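Local structure of designed helical repeat protein (Synthetic construct, 5CWQ) at residues K193-A198 against L209-E214; E133-S138 against I155-A160; R179-A184 against E219-V224; L36-I41 against L93-I98. The protein is a de novo designed helical repeat protein with no known natural function, built as a stack of antiparallel helices and made to explore computational repeat-protein design. One frame throughout, in Å; residues are numbered along the deposited sequence.

Contact 1 of 4, residues K193-A198 against L209-E214; sequences KVKESA and LAEEAE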
loop_
_atom_site.group_PDB
_atom_site.type_symbol
_atom_site.label_atom_id
_atom_site.label_comp_id
_atom_site.label_asym_id
_atom_site.label_seq_id
_atom_site.Cartn_x
_atom_site.Cartn_y
_atom_site.Cartn_z
ATOM N N LYS A 193 -15.473 5.489 10.622
ATOM C CA LYS A 193 -16.921 5.511 10.427
ATOM C C LYS A 193 -17.401 4.233 9.749
ATOM O O LYS A 193 -18.425 3.666 10.133
ATOM C CB LYS A 193 -17.341 6.729 9.599
ATOM C CG LYS A 193 -17.158 8.060 10.308
ATOM C CD LYS A 193 -17.902 9.176 9.585
ATOM C CE LYS A 193 -17.348 10.549 9.931
ATOM N NZ LYS A 193 -16.576 11.134 8.796
ATOM N N VAL A 194 -16.661 3.782 8.740
ATOM C CA VAL A 194 -16.975 2.529 8.065
ATOM C C VAL A 194 -16.909 1.375 9.064
ATOM O O VAL A 194 -17.758 0.484 9.054
ATOM C CB VAL A 194 -16.015 2.267 6.880
ATOM C CG1 VAL A 194 -16.191 0.859 6.330
ATOM C CG2 VAL A 194 -16.249 3.290 5.774
ATOM N N LYS A 195 -15.899 1.404 9.928
ATOM C CA LYS A 195 -15.733 0.380 10.956
ATOM C C LYS A 195 -16.922 0.348 11.917
ATOM O O LYS A 195 -17.432 -0.722 12.252
ATOM C CB LYS A 195 -14.437 0.616 11.737
ATOM C CG LYS A 195 -14.202 -0.356 12.889
ATOM C CD LYS A 195 -13.024 0.075 13.752
ATOM C CE LYS A 195 -13.347 1.319 14.565
ATOM N NZ LYS A 195 -12.203 1.738 15.414
ATOM N N GLU A 196 -17.360 1.525 12.357
ATOM C CA GLU A 196 -18.451 1.626 13.321
ATOM C C GLU A 196 -19.791 1.227 12.706
ATOM O O GLU A 196 -20.636 0.636 13.380
ATOM C CB GLU A 196 -18.526 3.045 13.882
ATOM C CG GLU A 196 -17.356 3.391 14.787
ATOM C CD GLU A 196 -17.304 4.861 15.155
ATOM O OE1 GLU A 196 -18.078 5.653 14.576
ATOM O OE2 GLU A 196 -16.487 5.224 16.027
ATOM N N SER A 197 -19.984 1.556 11.432
ATOM C CA SER A 197 -21.196 1.163 10.720
ATOM C C SER A 197 -21.240 -0.350 10.532
ATOM O O SER A 197 -22.301 -0.966 10.633
ATOM C CB SER A 197 -21.280 1.866 9.364
ATOM O OG SER A 197 -21.562 3.245 9.519
ATOM N N ALA A 198 -20.083 -0.944 10.258
ATOM C CA ALA A 198 -19.983 -2.390 10.097
ATOM C C ALA A 198 -20.260 -3.098 11.422
ATOM O O ALA A 198 -20.989 -4.091 11.468
ATOM C CB ALA A 198 -18.612 -2.770 9.570
ATOM N N LEU A 209 -11.464 -5.012 7.719
ATOM C CA LEU A 209 -10.850 -4.285 6.612
ATOM C C LEU A 209 -10.748 -2.792 6.917
ATOM O O LEU A 209 -9.743 -2.153 6.603
ATOM C CB LEU A 209 -11.642 -4.508 5.321
ATOM C CG LEU A 209 -11.666 -5.946 4.790
ATOM C CD1 LEU A 209 -12.625 -6.070 3.619
ATOM C CD2 LEU A 209 -10.272 -6.409 4.387
ATOM N N ALA A 210 -11.792 -2.241 7.528
ATOM C CA ALA A 210 -11.800 -0.834 7.904
ATOM C C ALA A 210 -10.730 -0.547 8.957
ATOM O O ALA A 210 -10.146 0.539 8.987
ATOM C CB ALA A 210 -13.175 -0.434 8.418
ATOM N N GLU A 211 -10.472 -1.527 9.817
ATOM C CA GLU A 211 -9.476 -1.373 10.872
ATOM C C GLU A 211 -8.063 -1.337 10.304
ATOM O O GLU A 211 -7.205 -0.621 10.819
ATOM C CB GLU A 211 -9.619 -2.496 11.903
ATOM C CG GLU A 211 -10.791 -2.262 12.850
ATOM C CD GLU A 211 -11.135 -3.460 13.706
ATOM O OE1 GLU A 211 -10.669 -4.578 13.404
ATOM O OE2 GLU A 211 -11.885 -3.272 14.687
ATOM N N GLU A 212 -7.822 -2.097 9.240
ATOM C CA GLU A 212 -6.547 -2.020 8.535
ATOM C C GLU A 212 -6.301 -0.594 8.059
ATOM O O GLU A 212 -5.269 0.004 8.363
ATOM C CB GLU A 212 -6.516 -2.973 7.338
ATOM C CG GLU A 212 -6.481 -4.444 7.696
ATOM C CD GLU A 212 -6.300 -5.331 6.476
ATOM O OE1 GLU A 212 -5.538 -4.945 5.565
ATOM O OE2 GLU A 212 -6.920 -6.413 6.425
ATOM N N ALA A 213 -7.264 -0.055 7.317
ATOM C CA ALA A 213 -7.160 1.295 6.775
ATOM C C ALA A 213 -6.958 2.326 7.884
ATOM O O ALA A 213 -6.145 3.241 7.747
ATOM C CB ALA A 213 -8.403 1.630 5.956
ATOM N N GLU A 214 -7.695 2.175 8.981
ATOM C CA GLU A 214 -7.617 3.130 10.084
ATOM C C GLU A 214 -6.222 3.152 10.706
ATOM O O GLU A 214 -5.652 4.219 10.926
ATOM C CB GLU A 214 -8.658 2.807 11.161
ATOM C CG GLU A 214 -8.724 3.858 12.270
ATOM C CD GLU A 214 -9.725 3.515 13.362
ATOM O OE1 GLU A 214 -10.288 2.400 13.337
ATOM O OE2 GLU A 214 -9.946 4.366 14.249
#

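Contact 2 of 4, residues E133-S138 against I155-A160; sequences EARKVS and IAIALA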
loop_
_atom_site.group_PDB
_atom_site.type_symbol
_atom_site.label_atom_id
_atom_site.label_comp_id
_atom_site.label_asym_id
_atom_site.label_seq_id
_atom_site.Cartn_x
_atom_site.Cartn_y
_atom_site.Cartn_z
ATOM N N GLU A 133 -6.687 7.088 -7.924
ATOM C CA GLU A 133 -7.465 5.969 -8.446
ATOM C C GLU A 133 -8.304 5.332 -7.343
ATOM O O GLU A 133 -9.477 5.031 -7.543
ATOM C CB GLU A 133 -6.551 4.918 -9.079
ATOM C CG GLU A 133 -5.844 5.393 -10.338
ATOM C CD GLU A 133 -5.082 4.282 -11.037
ATOM O OE1 GLU A 133 -5.649 3.181 -11.205
ATOM O OE2 GLU A 133 -3.914 4.510 -11.418
ATOM N N ALA A 134 -7.698 5.134 -6.176
ATOM C CA ALA A 134 -8.386 4.504 -5.056
ATOM C C ALA A 134 -9.500 5.403 -4.523
ATOM O O ALA A 134 -10.534 4.915 -4.064
ATOM C CB ALA A 134 -7.398 4.170 -3.953
ATOM N N ARG A 135 -9.282 6.713 -4.585
ATOM C CA ARG A 135 -10.297 7.683 -4.177
ATOM C C ARG A 135 -11.564 7.545 -5.015
ATOM O O ARG A 135 -12.674 7.601 -4.487
ATOM C CB ARG A 135 -9.754 9.110 -4.290
ATOM C CG ARG A 135 -8.940 9.569 -3.089
ATOM C CD ARG A 135 -8.305 10.931 -3.340
ATOM N NE ARG A 135 -7.607 11.446 -2.165
ATOM C CZ ARG A 135 -6.849 12.539 -2.161
ATOM N NH1 ARG A 135 -6.676 13.240 -3.273
ATOM N NH2 ARG A 135 -6.256 12.932 -1.042
ATOM N N LYS A 136 -11.395 7.362 -6.321
ATOM C CA LYS A 136 -12.529 7.190 -7.221
ATOM C C LYS A 136 -13.308 5.920 -6.886
ATOM O O LYS A 136 -14.541 5.922 -6.876
ATOM C CB LYS A 136 -12.053 7.152 -8.676
ATOM C CG LYS A 136 -11.411 8.448 -9.147
ATOM C CD LYS A 136 -10.677 8.267 -10.469
ATOM C CE LYS A 136 -9.861 9.501 -10.823
ATOM N NZ LYS A 136 -9.039 9.299 -12.048
ATOM N N VAL A 137 -12.584 4.840 -6.609
ATOM C CA VAL A 137 -13.211 3.561 -6.288
ATOM C C VAL A 137 -13.993 3.670 -4.985
ATOM O O VAL A 137 -15.087 3.118 -4.863
ATOM C CB VAL A 137 -12.165 2.426 -6.180
ATOM C CG1 VAL A 137 -12.818 1.112 -5.746
ATOM C CG2 VAL A 137 -11.453 2.239 -7.506
ATOM N N SER A 138 -13.440 4.391 -4.013
ATOM C CA SER A 138 -14.098 4.551 -2.721
ATOM C C SER A 138 -15.378 5.370 -2.860
ATOM O O SER A 138 -16.377 5.092 -2.195
ATOM C CB SER A 138 -13.156 5.211 -1.710
ATOM O OG SER A 138 -12.849 6.542 -2.086
ATOM N N ILE A 155 -8.111 0.996 2.304
ATOM C CA ILE A 155 -6.818 0.391 2.600
ATOM C C ILE A 155 -5.802 0.836 1.555
ATOM O O ILE A 155 -4.682 1.226 1.890
ATOM C CB ILE A 155 -6.907 -1.155 2.635
ATOM C CG1 ILE A 155 -7.785 -1.608 3.804
ATOM C CG2 ILE A 155 -5.521 -1.788 2.762
ATOM C CD1 ILE A 155 -8.177 -3.079 3.755
ATOM N N ALA A 156 -6.199 0.786 0.287
ATOM C CA ALA A 156 -5.326 1.210 -0.799
ATOM C C ALA A 156 -4.947 2.679 -0.624
ATOM O O ALA A 156 -3.798 3.064 -0.837
ATOM C CB ALA A 156 -6.002 0.982 -2.151
ATOM N N ILE A 157 -5.922 3.490 -0.224
ATOM C CA ILE A 157 -5.690 4.908 0.029
ATOM C C ILE A 157 -4.693 5.105 1.166
ATOM O O ILE A 157 -3.747 5.880 1.037
ATOM C CB ILE A 157 -7.014 5.633 0.360
ATOM C CG1 ILE A 157 -7.868 5.744 -0.904
ATOM C CG2 ILE A 157 -6.759 7.031 0.928
ATOM C CD1 ILE A 157 -9.300 6.172 -0.657
ATOM N N ALA A 158 -4.907 4.404 2.276
ATOM C CA ALA A 158 -4.047 4.542 3.447
ATOM C C ALA A 158 -2.609 4.133 3.130
ATOM O O ALA A 158 -1.660 4.788 3.565
ATOM C CB ALA A 158 -4.596 3.714 4.610
ATOM N N LEU A 159 -2.446 3.055 2.369
ATOM C CA LEU A 159 -1.115 2.616 1.958
ATOM C C LEU A 159 -0.439 3.692 1.111
ATOM O O LEU A 159 0.754 3.963 1.267
ATOM C CB LEU A 159 -1.191 1.304 1.176
ATOM C CG LEU A 159 -1.538 0.056 1.987
ATOM C CD1 LEU A 159 -1.872 -1.094 1.051
ATOM C CD2 LEU A 159 -0.392 -0.324 2.920
ATOM N N ALA A 160 -1.212 4.305 0.220
ATOM C CA ALA A 160 -0.696 5.359 -0.645
ATOM C C ALA A 160 -0.250 6.567 0.177
ATOM O O ALA A 160 0.797 7.156 -0.088
ATOM C CB ALA A 160 -1.749 5.768 -1.666
#

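Contact 3 of 4, residues R179-A184 against E219-V224; sequences RAYEDA and EARRHV. With PO4 (phosphate ion), chain F.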
loop_
_atom_site.group_PDB
_atom_site.type_symbol
_atom_site.label_atom_id
_atom_site.label_comp_id
_atom_site.label_asym_id
_atom_site.label_seq_id
_atom_site.Cartn_x
_atom_site.Cartn_y
_atom_site.Cartn_z
ATOM N N ARG A 179 0.536 17.657 3.299
ATOM C CA ARG A 179 -0.468 16.998 2.473
ATOM C C ARG A 179 -0.736 15.577 2.959
ATOM O O ARG A 179 -1.888 15.160 3.076
ATOM C CB ARG A 179 -0.026 16.975 1.009
ATOM C CG ARG A 179 -0.513 18.164 0.194
ATOM C CD ARG A 179 0.072 18.142 -1.207
ATOM N NE ARG A 179 1.482 18.519 -1.216
ATOM C CZ ARG A 179 2.308 18.316 -2.239
ATOM N NH1 ARG A 179 1.873 17.726 -3.344
ATOM N NH2 ARG A 179 3.575 18.697 -2.153
ATOM N N ALA A 180 0.333 14.839 3.240
ATOM C CA ALA A 180 0.213 13.475 3.739
ATOM C C ALA A 180 -0.532 13.458 5.070
ATOM O O ALA A 180 -1.409 12.623 5.291
ATOM C CB ALA A 180 1.588 12.843 3.893
ATOM N N TYR A 181 -0.173 14.389 5.949
ATOM C CA TYR A 181 -0.808 14.506 7.255
ATOM C C TYR A 181 -2.314 14.715 7.137
ATOM O O TYR A 181 -3.095 14.046 7.814
ATOM C CB TYR A 181 -0.185 15.658 8.045
ATOM C CG TYR A 181 -0.892 15.959 9.348
ATOM C CD1 TYR A 181 -0.634 15.211 10.489
ATOM C CD2 TYR A 181 -1.812 16.995 9.437
ATOM C CE1 TYR A 181 -1.278 15.484 11.683
ATOM C CE2 TYR A 181 -2.460 17.275 10.623
ATOM C CZ TYR A 181 -2.190 16.518 11.743
ATOM O OH TYR A 181 -2.838 16.801 12.926
ATOM N N GLU A 182 -2.718 15.648 6.281
ATOM C CA GLU A 182 -4.133 15.944 6.096
ATOM C C GLU A 182 -4.852 14.774 5.427
ATOM O O GLU A 182 -5.981 14.446 5.792
ATOM C CB GLU A 182 -4.310 17.221 5.273
ATOM C CG GLU A 182 -3.773 18.476 5.955
ATOM C CD GLU A 182 -4.488 18.797 7.260
ATOM O OE1 GLU A 182 -5.607 18.282 7.476
ATOM O OE2 GLU A 182 -3.929 19.569 8.070
ATOM N N ASP A 183 -4.197 14.150 4.450
ATOM C CA ASP A 183 -4.737 12.951 3.812
ATOM C C ASP A 183 -4.989 11.854 4.842
ATOM O O ASP A 183 -6.034 11.206 4.829
ATOM C CB ASP A 183 -3.785 12.417 2.736
ATOM C CG ASP A 183 -3.688 13.325 1.529
ATOM O OD1 ASP A 183 -4.599 14.150 1.309
ATOM O OD2 ASP A 183 -2.691 13.199 0.787
ATOM N N ALA A 184 -4.023 11.656 5.734
ATOM C CA ALA A 184 -4.086 10.581 6.719
ATOM C C ALA A 184 -5.228 10.793 7.711
ATOM O O ALA A 184 -5.902 9.838 8.104
ATOM C CB ALA A 184 -2.760 10.464 7.459
ATOM N N GLU A 219 -0.601 5.328 11.417
ATOM C CA GLU A 219 0.849 5.202 11.300
ATOM C C GLU A 219 1.400 6.298 10.393
ATOM O O GLU A 219 2.458 6.864 10.661
ATOM C CB GLU A 219 1.256 3.827 10.761
ATOM C CG GLU A 219 2.767 3.716 10.515
ATOM C CD GLU A 219 3.238 2.309 10.194
ATOM O OE1 GLU A 219 2.618 1.336 10.667
ATOM O OE2 GLU A 219 4.247 2.177 9.469
ATOM N N ALA A 220 0.679 6.586 9.314
ATOM C CA ALA A 220 1.083 7.630 8.382
ATOM C C ALA A 220 1.158 8.977 9.088
ATOM O O ALA A 220 2.101 9.743 8.889
ATOM C CB ALA A 220 0.116 7.697 7.211
ATOM N N ARG A 221 0.160 9.257 9.919
ATOM C CA ARG A 221 0.117 10.504 10.668
ATOM C C ARG A 221 1.262 10.569 11.671
ATOM O O ARG A 221 1.954 11.582 11.764
ATOM C CB ARG A 221 -1.225 10.654 11.385
ATOM C CG ARG A 221 -1.359 11.955 12.157
ATOM C CD ARG A 221 -2.766 12.159 12.692
ATOM N NE ARG A 221 -3.184 11.076 13.578
ATOM C CZ ARG A 221 -4.186 11.160 14.447
ATOM N NH1 ARG A 221 -4.880 12.285 14.567
ATOM N NH2 ARG A 221 -4.492 10.117 15.207
ATOM N N ARG A 222 1.464 9.486 12.415
ATOM C CA ARG A 222 2.552 9.425 13.382
ATOM C C ARG A 222 3.905 9.623 12.705
ATOM O O ARG A 222 4.777 10.304 13.243
ATOM C CB ARG A 222 2.536 8.089 14.132
ATOM C CG ARG A 222 1.466 7.994 15.207
ATOM C CD ARG A 222 1.698 6.795 16.115
ATOM N NE ARG A 222 1.734 5.534 15.374
ATOM C CZ ARG A 222 0.666 4.792 15.089
ATOM N NH1 ARG A 222 -0.547 5.171 15.474
ATOM N NH2 ARG A 222 0.811 3.661 14.412
ATOM N N HIS A 223 4.069 9.032 11.525
ATOM C CA HIS A 223 5.334 9.110 10.801
ATOM C C HIS A 223 5.665 10.556 10.455
ATOM O O HIS A 223 6.779 11.017 10.685
ATOM C CB HIS A 223 5.278 8.263 9.530
ATOM C CG HIS A 223 6.612 8.060 8.880
ATOM N ND1 HIS A 223 7.561 7.197 9.386
ATOM C CD2 HIS A 223 7.155 8.605 7.766
ATOM C CE1 HIS A 223 8.631 7.219 8.611
ATOM N NE2 HIS A 223 8.412 8.065 7.622
ATOM N N VAL A 224 4.685 11.265 9.904
ATOM C CA VAL A 224 4.850 12.671 9.558
ATOM C C VAL A 224 5.128 13.528 10.788
ATOM O O VAL A 224 6.020 14.376 10.776
ATOM C CB VAL A 224 3.598 13.219 8.847
ATOM C CG1 VAL A 224 3.703 14.724 8.647
ATOM C CG2 VAL A 224 3.408 12.525 7.515
HETATM P P PO4 F . -1.803 14.607 15.967
HETATM O O1 PO4 F . -2.332 13.850 17.162
HETATM O O2 PO4 F . -0.812 15.648 16.427
HETATM O O3 PO4 F . -2.949 15.281 15.251
HETATM O O4 PO4 F . -1.119 13.644 15.027
#

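Contact 4 of 4, residues L36-I41 against L93-I98; sequences LAEALI and LALALI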
loop_
_atom_site.group_PDB
_atom_site.type_symbol
_atom_site.label_atom_id
_atom_site.label_comp_id
_atom_site.label_asym_id
_atom_site.label_seq_id
_atom_site.Cartn_x
_atom_site.Cartn_y
_atom_site.Cartn_z
ATOM N N LEU A 36 -5.807 -14.014 -8.248
ATOM C CA LEU A 36 -4.587 -13.432 -8.790
ATOM C C LEU A 36 -4.247 -12.148 -8.047
ATOM O O LEU A 36 -3.106 -11.940 -7.635
ATOM C CB LEU A 36 -4.746 -13.165 -10.289
ATOM C CG LEU A 36 -3.632 -12.383 -10.988
ATOM C CD1 LEU A 36 -2.286 -13.046 -10.785
ATOM C CD2 LEU A 36 -3.937 -12.246 -12.473
ATOM N N ALA A 37 -5.252 -11.297 -7.867
ATOM C CA ALA A 37 -5.084 -10.030 -7.166
ATOM C C ALA A 37 -4.658 -10.249 -5.717
ATOM O O ALA A 37 -3.797 -9.537 -5.196
ATOM C CB ALA A 37 -6.375 -9.226 -7.221
ATOM N N GLU A 38 -5.264 -11.237 -5.068
ATOM C CA GLU A 38 -4.933 -11.561 -3.685
ATOM C C GLU A 38 -3.506 -12.081 -3.575
ATOM O O GLU A 38 -2.807 -11.802 -2.602
ATOM C CB GLU A 38 -5.915 -12.592 -3.127
ATOM C CG GLU A 38 -7.292 -12.016 -2.827
ATOM C CD GLU A 38 -8.320 -13.083 -2.497
ATOM O OE1 GLU A 38 -8.027 -14.282 -2.690
ATOM O OE2 GLU A 38 -9.425 -12.717 -2.046
ATOM N N ALA A 39 -3.078 -12.837 -4.582
ATOM C CA ALA A 39 -1.724 -13.370 -4.613
ATOM C C ALA A 39 -0.706 -12.245 -4.784
ATOM O O ALA A 39 0.380 -12.286 -4.207
ATOM C CB ALA A 39 -1.583 -14.392 -5.733
ATOM N N LEU A 40 -1.066 -11.236 -5.573
ATOM C CA LEU A 40 -0.180 -10.103 -5.821
ATOM C C LEU A 40 -0.032 -9.242 -4.569
ATOM O O LEU A 40 1.018 -8.640 -4.347
ATOM C CB LEU A 40 -0.699 -9.261 -6.992
ATOM C CG LEU A 40 -0.603 -9.915 -8.376
ATOM C CD1 LEU A 40 -1.280 -9.051 -9.430
ATOM C CD2 LEU A 40 0.845 -10.188 -8.766
ATOM N N ILE A 41 -1.081 -9.185 -3.754
ATOM C CA ILE A 41 -1.000 -8.515 -2.459
ATOM C C ILE A 41 0.015 -9.234 -1.578
ATOM O O ILE A 41 0.786 -8.600 -0.858
ATOM C CB ILE A 41 -2.370 -8.471 -1.743
ATOM C CG1 ILE A 41 -3.336 -7.567 -2.511
ATOM C CG2 ILE A 41 -2.221 -7.963 -0.302
ATOM C CD1 ILE A 41 -4.767 -7.645 -2.027
ATOM N N LEU A 93 -10.671 -4.894 -8.632
ATOM C CA LEU A 93 -9.988 -3.627 -8.868
ATOM C C LEU A 93 -9.392 -3.100 -7.568
ATOM O O LEU A 93 -8.220 -2.731 -7.521
ATOM C CB LEU A 93 -10.948 -2.592 -9.465
ATOM C CG LEU A 93 -10.397 -1.170 -9.636
ATOM C CD1 LEU A 93 -9.147 -1.154 -10.513
ATOM C CD2 LEU A 93 -11.472 -0.252 -10.210
ATOM N N ALA A 94 -10.203 -3.079 -6.515
ATOM C CA ALA A 94 -9.766 -2.573 -5.220
ATOM C C ALA A 94 -8.598 -3.395 -4.688
ATOM O O ALA A 94 -7.634 -2.845 -4.156
ATOM C CB ALA A 94 -10.923 -2.581 -4.227
ATOM N N LEU A 95 -8.686 -4.712 -4.840
ATOM C CA LEU A 95 -7.616 -5.606 -4.408
ATOM C C LEU A 95 -6.328 -5.335 -5.184
ATOM O O LEU A 95 -5.238 -5.341 -4.612
ATOM C CB LEU A 95 -8.040 -7.067 -4.581
ATOM C CG LEU A 95 -9.166 -7.535 -3.655
ATOM C CD1 LEU A 95 -9.786 -8.826 -4.171
ATOM C CD2 LEU A 95 -8.649 -7.719 -2.237
ATOM N N ALA A 96 -6.459 -5.095 -6.485
ATOM C CA ALA A 96 -5.305 -4.788 -7.321
ATOM C C ALA A 96 -4.651 -3.485 -6.877
ATOM O O ALA A 96 -3.426 -3.369 -6.864
ATOM C CB ALA A 96 -5.714 -4.704 -8.786
ATOM N N LEU A 97 -5.474 -2.510 -6.507
ATOM C CA LEU A 97 -4.971 -1.215 -6.065
ATOM C C LEU A 97 -4.225 -1.336 -4.740
ATOM O O LEU A 97 -3.260 -0.608 -4.496
ATOM C CB LEU A 97 -6.116 -0.211 -5.939
ATOM C CG LEU A 97 -6.768 0.226 -7.254
ATOM C CD1 LEU A 97 -7.986 1.095 -6.986
ATOM C CD2 LEU A 97 -5.782 0.962 -8.150
ATOM N N ILE A 98 -4.668 -2.255 -3.886
ATOM C CA ILE A 98 -3.964 -2.525 -2.639
ATOM C C ILE A 98 -2.576 -3.074 -2.955
ATOM O O ILE A 98 -1.588 -2.665 -2.345
ATOM C CB ILE A 98 -4.744 -3.519 -1.737
ATOM C CG1 ILE A 98 -6.033 -2.868 -1.227
ATOM C CG2 ILE A 98 -3.890 -3.983 -0.546
ATOM C CD1 ILE A 98 -7.006 -3.846 -0.574
#

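Contact 1 of 4, residues K193-A198 against L209-E214
A210 brings its methyl against the backbone of K195: A210 CB lies 3.6 Å from K195 N and about as close to K195 CA and CB, so the two helices meet with little between them. V194 closes on the same methyl from beside K195, its CG1 branch 3.9 Å from A210 CB, while the rest of V194 lies against L150 and L154 of helix 147-171 and V206 of helix 204-230. E211 comes next and gives its aliphatic part. The lysine chain crosses the E211 side chain at about a right angle, with K195 CD 3.4 Å from E211 CG, and E211 OE2 stays 5.1 Å from K195 NZ, opposite charges near but not in contact. This is an antiparallel helical hairpin, helix 174-201 followed by helix 204-230 at the C-terminal end of the stack; the segment axes run 8.5 Å apart at 159°. One turn further on, E214 makes the salt bridge. K195 leaves its helix with CG anti to the backbone N and then bends at chi3 (71°), which carries its ammonium past E211 to the next turn. There K195 NZ donates to E214 OE1 at 2.9 Å, and E214 OE1 accepts with its syn lone pair, on the side of OE2. E214 is buried, its extended chain resting also on E188, A191 and R192, and the lysine charge probably offsets that of its carboxylate. E214 OE2 lies 3.7 Å from K195 NZ, leaving OE1 as the atom gripped across the contact.

Contact 2 of 4, residues E133-S138 against I155-A160
Apolar helix-helix packing joins A134 and I157 in the middle of the stack, where helix 117-144 and helix 147-171 form an antiparallel hairpin. The segment axes run 8.9 Å apart at 155°. A134, with no chain beyond CB, lies at the close point: its CB touches I157 CG1 at 3.5 Å, tighter than usual for two carbons, and A156 CB at 3.9 Å. I157 holds CG1 anti to its carbonyl carbon (chi1 -71°), which sends CD1 over the turn that follows A134. There CD1 lies 4.0 Å from R135 CA and beside R135 CG. The R135 chain crosses the isoleucine at about a right angle and runs extended past it, carrying its guanidinium to D183 of helix 174-201. One turn beyond A134, S138 has two conformers; in one of them its OG donates to R135 O, a bond that may not hold in the other. An alanine in place of I157 would probably leave the methyl of A134 and the backbone of R135 without their apolar cover and open a gap between the two helices. The guanidinium of R135 pairs with D183 on a third helix, so its charge does not bridge the hairpin, which is held here by apolar burial, with A134 CB and I157 CG1 already pressed together.

Contact 3 of 4, residues R179-A184 against E219-V224
A phosphate site lies beside the C-terminal antiparallel helical hairpin, where Y181 of helix 174-201 and R221 of helix 204-230 both approach the ion. The phosphate probably came from the crystallisation liquor. Y181 holds CG anti to its backbone N (chi1 173°), and its hydroxyl donates to phosphate O3 at 2.8 Å, the oxygen lying at the ring's edge, in its plane. R221 meets the same ring through its aliphatic part: R221 CG is 3.6 Å from Y181 CE1, coming in at a slant, with ring and guanidinium planes 32° apart. A bend at chi3 folds the guanidinium beside the ion, phosphate O1 sitting over one face, 3.9 Å above the plane and offset toward the rim. R221 NH1 stays 3.6 Å from phosphate O3, so the arginine offers nearby positive charge and carbon contact; R185 NE in turn lies near R221 NH1. Q225 NE2 supplies a second hydrogen bond to the ion, and H234 of the C-terminal histidine tag stacks on the Y181 ring. Beneath this site the hairpin is apolar, the segment axes 8.6 Å apart. A184 CB faces A220 CB at 4.0 Å. V224 straddles two residues, its CG1 branch 4.0 Å from Y181 CB and its CG2 branch 4.1 Å from A180 CB.

Contact 4 of 4, residues L36-I41 against L93-I98
The L95 carbonyl and the E38 carboxylate are the flat groups of this contact, and neither stacks: I41 CD1 rests 3.5 Å from L95 O, while E38 touches with its chain, CG 4.3 Å from L95 CD1, leaving the carboxylate beyond. The setting is the helical-repeat stack, here between two parallel neighbours, helix 33-57 and helix 90-114, whose segment axes run 8.3 Å apart at 17°. The C55-C113 disulfide ties the same two helices together farther along. At the start of the contact A37 is the close point, its CB 3.8 Å from L95 CB and 4.2 Å from A96 N. One turn on, I41 fills the groove between L95 and I98. Its CG1 stands anti to the carbonyl carbon (chi1 -67°), aiming CD1 across to helix 90-114, where it meets L95 CD2 at 3.9 Å as well as the L95 carbonyl. L95 thus touches the end of I41 with both its backbone oxygen and its CD2 branch, and I98 CG2 also reaches it. Replacing I41 by an alanine would probably open a gap between L95 and I98 and leave the CD2 branch of L95 without its neighbour. Helices 5-30 and 60-86 cover L36, and on the next side of the stack L95 and I98 both reach L152 of helix 147-171, so the apolar layer continues from helix to helix. The last touch is made by the gamma methyl of I98, whose CG2 lies 4.0 Å from I41 CD1.

Contacts 1 and 3 lie on one hairpin, helices 174-201 and 204-230, with centres 18 Å apart; contact 1 is nested within the chain loop that contact 3 closes. Contact 2, on the preceding hairpin, joins the rest: it packs on contact 1 through L209 O and I155 CD1 (3.4 Å), binds contact 3 by the salt bridge of R135 NH2 to D183 OD1 (3.1 Å), and meets contact 4 where V137 CG2 touches L93 CD2 (3.7 Å). Contacts 3 and 4 stand on opposite sides of the chain's centre, their centres about 24 Å apart, so the phosphate at Y181 is remote from contact 4.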